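Local coordinates for protein pullulanase (Klebsiella oxytoca, PDB 2YOC) that hydrolyses alpha-1,6-glucosidic linkages in pullulan and related dextrins, as a glycosyl hydrolase exported by a type 2 secretion system, at residues W614-L619 against R640-L645; S1007-E1012 against T1043-A1048. All coordinates share one frame; numbering follows the deposited sequence.

Contact 1 (W614-L619 against R640-L645); sequences WYYQRL and RMFAKL
The Tyr616 ring carries CD2 of Tyr615 over one face, offset toward the rim, and meets CB of Phe642 at its edge, in plane. Tyr615 in turn brings its ring edge to the first turn of helix 640-655, with the backbone N atoms of Met641 and Phe642 near the ring plane. With CG opposite the backbone N (chi1 176°), the Tyr615 phenol extends from the loop to the helix. There Met641 N donates a hydrogen bond of 2.6 Å to Tyr615 OH at an N-H...O angle of 156°. CB of Met641, a selenomethionine, lies 3.7 Å from Tyr615 CE2. One residue further along each segment, Tyr616 CD1 packs 3.7 Å from Phe642 CD1, the two rings meeting at a slant, with Leu608 touching both side chains. Residues 614-619 belong to the long connection between the third barrel strand, 586-591, and helix 640-655, the position at which domain B is inserted in alpha-amylase-family enzymes. Trp299, on strand 293-299 of the carbohydrate-binding module 48 region, forms a T-shaped pair with Tyr615 and also touches Tyr616 and Met641. Asp273 binds both Tyr615 OH and Arg640 N. The hydroxyl thus has two partners, consistent with acceptance from Met641 N and donation to the carboxylate, whose negative charge would suit the positive end of the helix dipole.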
loop_
_atom_site.group_PDB
_atom_site.type_symbol
_atom_site.label_atom_id
_atom_site.label_comp_id
_atom_site.label_asym_id
_atom_site.label_seq_id
_atom_site.Cartn_x
_atom_site.Cartn_y
_atom_site.Cartn_z
ATOM N N TRP B 614 -6.466 10.515 48.043
ATOM C CA TRP B 614 -5.459 10.028 47.098
ATOM C C TRP B 614 -5.635 8.587 46.634
ATOM O O TRP B 614 -4.737 8.021 45.996
ATOM C CB TRP B 614 -4.038 10.368 47.573
ATOM C CG TRP B 614 -3.688 11.821 47.417
ATOM C CD1 TRP B 614 -4.536 12.847 47.106
ATOM C CD2 TRP B 614 -2.374 12.394 47.484
ATOM N NE1 TRP B 614 -3.835 14.022 46.976
ATOM C CE2 TRP B 614 -2.506 13.777 47.212
ATOM C CE3 TRP B 614 -1.089 11.874 47.773
ATOM C CZ2 TRP B 614 -1.416 14.649 47.236
ATOM C CZ3 TRP B 614 -0.002 12.736 47.773
ATOM C CH2 TRP B 614 -0.170 14.106 47.513
ATOM N N TYR B 615 -6.831 8.019 46.866
ATOM C CA TYR B 615 -7.091 6.656 46.426
ATOM C C TYR B 615 -7.936 6.602 45.183
ATOM O O TYR B 615 -7.524 5.984 44.198
ATOM C CB TYR B 615 -7.733 5.803 47.527
ATOM C CG TYR B 615 -8.097 4.412 47.038
ATOM C CD1 TYR B 615 -7.177 3.362 47.116
ATOM C CD2 TYR B 615 -9.353 4.150 46.475
ATOM C CE1 TYR B 615 -7.495 2.090 46.641
ATOM C CE2 TYR B 615 -9.667 2.896 45.968
ATOM C CZ TYR B 615 -8.742 1.863 46.073
ATOM O OH TYR B 615 -9.046 0.624 45.580
ATOM N N TYR B 616 -9.167 7.154 45.266
ATOM C CA TYR B 616 -10.141 7.073 44.187
ATOM C C TYR B 616 -9.780 7.869 42.932
ATOM O O TYR B 616 -10.231 7.531 41.836
ATOM C CB TYR B 616 -11.561 7.401 44.693
ATOM C CG TYR B 616 -12.095 6.495 45.784
ATOM C CD1 TYR B 616 -12.664 5.266 45.480
ATOM C CD2 TYR B 616 -12.150 6.926 47.102
ATOM C CE1 TYR B 616 -13.208 4.455 46.474
ATOM C CE2 TYR B 616 -12.729 6.143 48.093
ATOM C CZ TYR B 616 -13.244 4.897 47.780
ATOM O OH TYR B 616 -13.823 4.131 48.765
ATOM N N GLN B 617 -8.962 8.906 43.081
ATOM C CA GLN B 617 -8.565 9.761 41.974
ATOM C C GLN B 617 -7.252 9.314 41.349
ATOM O O GLN B 617 -6.371 8.809 42.065
ATOM C CB GLN B 617 -8.417 11.205 42.478
ATOM C CG GLN B 617 -9.582 11.727 43.346
ATOM C CD GLN B 617 -10.877 11.950 42.588
ATOM O OE1 GLN B 617 -10.924 11.942 41.349
ATOM N NE2 GLN B 617 -11.964 12.194 43.316
ATOM N N ARG B 618 -7.104 9.538 40.017
ATOM C CA ARG B 618 -5.855 9.288 39.291
ATOM C C ARG B 618 -4.959 10.543 39.458
ATOM O O ARG B 618 -5.344 11.649 39.061
ATOM C CB ARG B 618 -6.100 8.958 37.807
ATOM C CG ARG B 618 -4.825 8.443 37.108
ATOM C CD ARG B 618 -5.001 7.996 35.663
ATOM N NE ARG B 618 -5.927 6.876 35.559
ATOM C CZ ARG B 618 -7.045 6.898 34.839
ATOM N NH1 ARG B 618 -7.359 7.970 34.121
ATOM N NH2 ARG B 618 -7.847 5.839 34.812
ATOM N N LEU B 619 -3.787 10.359 40.083
ATOM C CA LEU B 619 -2.820 11.416 40.380
ATOM C C LEU B 619 -1.580 11.374 39.494
ATOM O O LEU B 619 -1.098 10.296 39.111
ATOM C CB LEU B 619 -2.350 11.319 41.837
ATOM C CG LEU B 619 -3.377 11.090 42.923
ATOM C CD1 LEU B 619 -2.684 10.947 44.222
ATOM C CD2 LEU B 619 -4.378 12.222 42.998
ATOM N N ARG B 640 -8.802 -1.309 42.940
ATOM C CA ARG B 640 -9.726 -2.332 43.393
ATOM C C ARG B 640 -11.063 -1.868 44.009
ATOM O O ARG B 640 -12.115 -2.371 43.605
ATOM C CB ARG B 640 -8.981 -3.314 44.287
ATOM C CG ARG B 640 -7.991 -4.174 43.528
ATOM C CD ARG B 640 -7.109 -5.027 44.418
ATOM N NE ARG B 640 -7.808 -6.178 44.998
ATOM C CZ ARG B 640 -7.192 -7.231 45.543
ATOM N NH1 ARG B 640 -5.864 -7.292 45.574
ATOM N NH2 ARG B 640 -7.898 -8.231 46.057
HETATM N N MSE B 641 -11.028 -0.936 44.968
HETATM C CA MSE B 641 -12.238 -0.441 45.622
HETATM C C MSE B 641 -13.107 0.467 44.764
HETATM O O MSE B 641 -14.345 0.448 44.893
HETATM C CB MSE B 641 -11.957 0.163 47.007
HETATM C CG MSE B 641 -11.391 -0.857 48.013
HETATM SE SE MSE B 641 -12.365 -2.541 48.140
HETATM C CE MSE B 641 -13.909 -1.901 49.035
ATOM N N PHE B 642 -12.481 1.224 43.864
ATOM C CA PHE B 642 -13.269 2.031 42.951
ATOM C C PHE B 642 -13.882 1.132 41.886
ATOM O O PHE B 642 -15.029 1.362 41.478
ATOM C CB PHE B 642 -12.489 3.181 42.315
ATOM C CG PHE B 642 -13.417 4.138 41.586
ATOM C CD1 PHE B 642 -14.489 4.741 42.248
ATOM C CD2 PHE B 642 -13.244 4.406 40.233
ATOM C CE1 PHE B 642 -15.358 5.601 41.566
ATOM C CE2 PHE B 642 -14.112 5.264 39.558
ATOM C CZ PHE B 642 -15.153 5.865 40.230
ATOM N N ALA B 643 -13.157 0.073 41.479
ATOM C CA ALA B 643 -13.714 -0.877 40.506
ATOM C C ALA B 643 -14.942 -1.538 41.161
ATOM O O ALA B 643 -15.990 -1.666 40.509
ATOM C CB ALA B 643 -12.672 -1.920 40.111
ATOM N N LYS B 644 -14.837 -1.852 42.484
ATOM C CA LYS B 644 -15.930 -2.431 43.270
ATOM C C LYS B 644 -17.108 -1.422 43.350
ATOM O O LYS B 644 -18.264 -1.801 43.109
ATOM C CB LYS B 644 -15.453 -2.875 44.662
ATOM C CG LYS B 644 -16.545 -3.598 45.420
ATOM C CD LYS B 644 -16.188 -4.027 46.854
ATOM C CE LYS B 644 -17.426 -4.140 47.730
ATOM N NZ LYS B 644 -18.509 -5.049 47.182
ATOM N N LEU B 645 -16.803 -0.134 43.630
ATOM C CA LEU B 645 -17.841 0.885 43.679
ATOM C C LEU B 645 -18.646 0.884 42.384
ATOM O O LEU B 645 -19.884 0.803 42.457
ATOM C CB LEU B 645 -17.260 2.273 43.944
ATOM C CG LEU B 645 -18.292 3.356 44.300
ATOM C CD1 LEU B 645 -17.778 4.246 45.422
ATOM C CD2 LEU B 645 -18.705 4.168 43.082
#

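Contact 2 (S1007-E1012 against T1043-A1048); sequences SRTLNE and TVTLPA
Leu1010 reaches across the strand pair on a slant to overlap Leu1046, two residues beyond its own pairing partner Val1044, with their CD1 atoms 3.5 Å apart. In Leu1046, CG stands opposite the carbonyl carbon (chi1 -71°) and CD1 continues the chain in extended form, which carries that methyl to its neighbour. Between Leu1010 and Val1044 the approach is close to the backbone, the CB methylene of Leu1010 lying 3.7 Å from the branched CB of Val1044. Strands 1008-1010 and 1044-1046 run antiparallel, and Arg1008–Leu1046 and Leu1010–Val1044 are both hydrogen-bonded pairs, each closed by two reciprocal N-H...O=C bonds; Arg1008 N to Leu1046 O measures 2.8 Å and Val1044 N to Leu1010 O 3.0 Å. Together with strand 1037-1038 they form a small sheet in the C-terminal beta domain of the pullulanase. The face bearing Leu1010 and Leu1046 packs on Leu975 of strand 975-981, in the larger antiparallel sheet, so that the two layers meet as in a beta sandwich. Arg1008 starts from this same face but leads away from strand 1044-1046, and its NH1 bonds to Ala973 O and Asn1002 OD1. On the other face, Thr1009 and Thr1045 form the non-hydrogen-bonded pair and stand next to each other, side chains in the same direction, with Thr1009 OG1 4.1 Å from Thr1045 CG2. Past the strand end, Asn1011 OD1 rests 3.5 Å from the methyl CG2 of Thr1043, whose own hydroxyl bonds to Asp1041, while Asn1011 also packs on Thr135 of a second subunit.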
loop_
_atom_site.group_PDB
_atom_site.type_symbol
_atom_site.label_atom_id
_atom_site.label_comp_id
_atom_site.label_asym_id
_atom_site.label_seq_id
_atom_site.Cartn_x
_atom_site.Cartn_y
_atom_site.Cartn_z
ATOM N N SER B 1007 -29.802 11.893 -11.092
ATOM C CA SER B 1007 -30.452 10.600 -10.889
ATOM C C SER B 1007 -29.536 9.494 -11.457
ATOM O O SER B 1007 -28.802 9.732 -12.424
ATOM C CB SER B 1007 -31.844 10.580 -11.513
ATOM O OG SER B 1007 -31.894 9.753 -12.660
ATOM N N ARG B 1008 -29.549 8.310 -10.836
ATOM C CA ARG B 1008 -28.656 7.227 -11.241
ATOM C C ARG B 1008 -29.322 5.969 -11.734
ATOM O O ARG B 1008 -30.537 5.813 -11.586
ATOM C CB ARG B 1008 -27.654 6.917 -10.124
ATOM C CG ARG B 1008 -26.279 7.512 -10.359
ATOM C CD ARG B 1008 -26.217 9.009 -10.084
ATOM N NE ARG B 1008 -24.847 9.512 -10.164
ATOM C CZ ARG B 1008 -23.966 9.441 -9.171
ATOM N NH1 ARG B 1008 -24.297 8.867 -8.017
ATOM N NH2 ARG B 1008 -22.736 9.923 -9.332
ATOM N N THR B 1009 -28.524 5.072 -12.355
ATOM C CA THR B 1009 -29.029 3.817 -12.912
ATOM C C THR B 1009 -28.314 2.561 -12.370
ATOM O O THR B 1009 -27.107 2.585 -12.075
ATOM C CB THR B 1009 -29.201 3.922 -14.432
ATOM O OG1 THR B 1009 -29.690 5.225 -14.763
ATOM C CG2 THR B 1009 -30.186 2.915 -14.965
ATOM N N LEU B 1010 -29.093 1.483 -12.195
ATOM C CA LEU B 1010 -28.626 0.222 -11.639
ATOM C C LEU B 1010 -28.904 -0.924 -12.566
ATOM O O LEU B 1010 -30.013 -1.478 -12.583
ATOM C CB LEU B 1010 -29.250 -0.032 -10.249
ATOM C CG LEU B 1010 -28.454 0.421 -9.027
ATOM C CD1 LEU B 1010 -28.529 1.912 -8.836
ATOM C CD2 LEU B 1010 -28.985 -0.233 -7.778
ATOM N N ASN B 1011 -27.869 -1.292 -13.332
ATOM C CA ASN B 1011 -27.900 -2.399 -14.293
ATOM C C ASN B 1011 -27.230 -3.653 -13.714
ATOM O O ASN B 1011 -27.229 -4.717 -14.352
ATOM C CB ASN B 1011 -27.268 -1.996 -15.629
ATOM C CG ASN B 1011 -27.586 -0.603 -16.142
ATOM O OD1 ASN B 1011 -28.592 0.041 -15.805
ATOM N ND2 ASN B 1011 -26.676 -0.094 -16.942
ATOM N N GLU B 1012 -26.676 -3.514 -12.483
ATOM C CA GLU B 1012 -26.011 -4.570 -11.714
ATOM C C GLU B 1012 -26.930 -5.816 -11.608
ATOM O O GLU B 1012 -26.502 -6.938 -11.893
ATOM C CB GLU B 1012 -25.636 -4.046 -10.316
ATOM C CG GLU B 1012 -24.340 -3.248 -10.244
ATOM C CD GLU B 1012 -24.430 -1.747 -10.020
ATOM O OE1 GLU B 1012 -25.550 -1.239 -9.794
ATOM O OE2 GLU B 1012 -23.365 -1.085 -10.042
ATOM N N THR B 1043 -33.682 -3.348 -14.499
ATOM C CA THR B 1043 -32.948 -2.091 -14.397
ATOM C C THR B 1043 -33.637 -1.154 -13.454
ATOM O O THR B 1043 -34.854 -0.973 -13.532
ATOM C CB THR B 1043 -32.603 -1.472 -15.741
ATOM O OG1 THR B 1043 -33.676 -1.663 -16.634
ATOM C CG2 THR B 1043 -31.335 -2.038 -16.343
ATOM N N VAL B 1044 -32.849 -0.580 -12.530
ATOM C CA VAL B 1044 -33.349 0.337 -11.515
ATOM C C VAL B 1044 -32.901 1.761 -11.805
ATOM O O VAL B 1044 -31.711 2.006 -12.027
ATOM C CB VAL B 1044 -32.978 -0.102 -10.076
ATOM C CG1 VAL B 1044 -33.770 0.678 -9.031
ATOM C CG2 VAL B 1044 -33.188 -1.602 -9.886
ATOM N N THR B 1045 -33.867 2.699 -11.812
ATOM C CA THR B 1045 -33.584 4.121 -11.968
ATOM C C THR B 1045 -33.854 4.739 -10.616
ATOM O O THR B 1045 -34.969 4.644 -10.087
ATOM C CB THR B 1045 -34.398 4.800 -13.070
ATOM O OG1 THR B 1045 -34.869 3.839 -14.008
ATOM C CG2 THR B 1045 -33.606 5.874 -13.776
ATOM N N LEU B 1046 -32.805 5.316 -10.033
ATOM C CA LEU B 1046 -32.851 5.959 -8.734
ATOM C C LEU B 1046 -32.838 7.476 -8.854
ATOM O O LEU B 1046 -31.801 8.044 -9.223
ATOM C CB LEU B 1046 -31.642 5.548 -7.891
ATOM C CG LEU B 1046 -31.554 4.159 -7.348
ATOM C CD1 LEU B 1046 -30.248 4.011 -6.632
ATOM C CD2 LEU B 1046 -32.654 3.890 -6.355
ATOM N N PRO B 1047 -33.928 8.152 -8.428
ATOM C CA PRO B 1047 -33.928 9.628 -8.402
ATOM C C PRO B 1047 -32.839 10.210 -7.485
ATOM O O PRO B 1047 -32.250 9.483 -6.681
ATOM C CB PRO B 1047 -35.320 9.961 -7.847
ATOM C CG PRO B 1047 -36.136 8.776 -8.138
ATOM C CD PRO B 1047 -35.217 7.623 -7.955
ATOM N N ALA B 1048 -32.557 11.515 -7.624
ATOM C CA ALA B 1048 -31.579 12.225 -6.795
ATOM C C ALA B 1048 -32.042 12.262 -5.348
ATOM O O ALA B 1048 -33.247 12.353 -5.100
ATOM C CB ALA B 1048 -31.422 13.636 -7.297
#

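Overall arrangement
Contacts 1 and 2 lie on opposite sides of the chain's centre, their own centres 58 Å apart, and share no secondary-structure element. Contact 1 is buried nearer the middle of the molecule, where a loop and a helix of the catalytic barrel meet beside the carbohydrate-binding module 48 region; a single side-chain-to-backbone bond and aromatic packing join its segments. Contact 2 is only partly buried, well out in the C-terminal beta domain. There the backbones supply the regular bonding, with aliphatic side chains and the root of an arginine on the face toward the larger sheet and the paired threonines on the other. Another subunit touches contact 2, whereas none reaches the segments of contact 1.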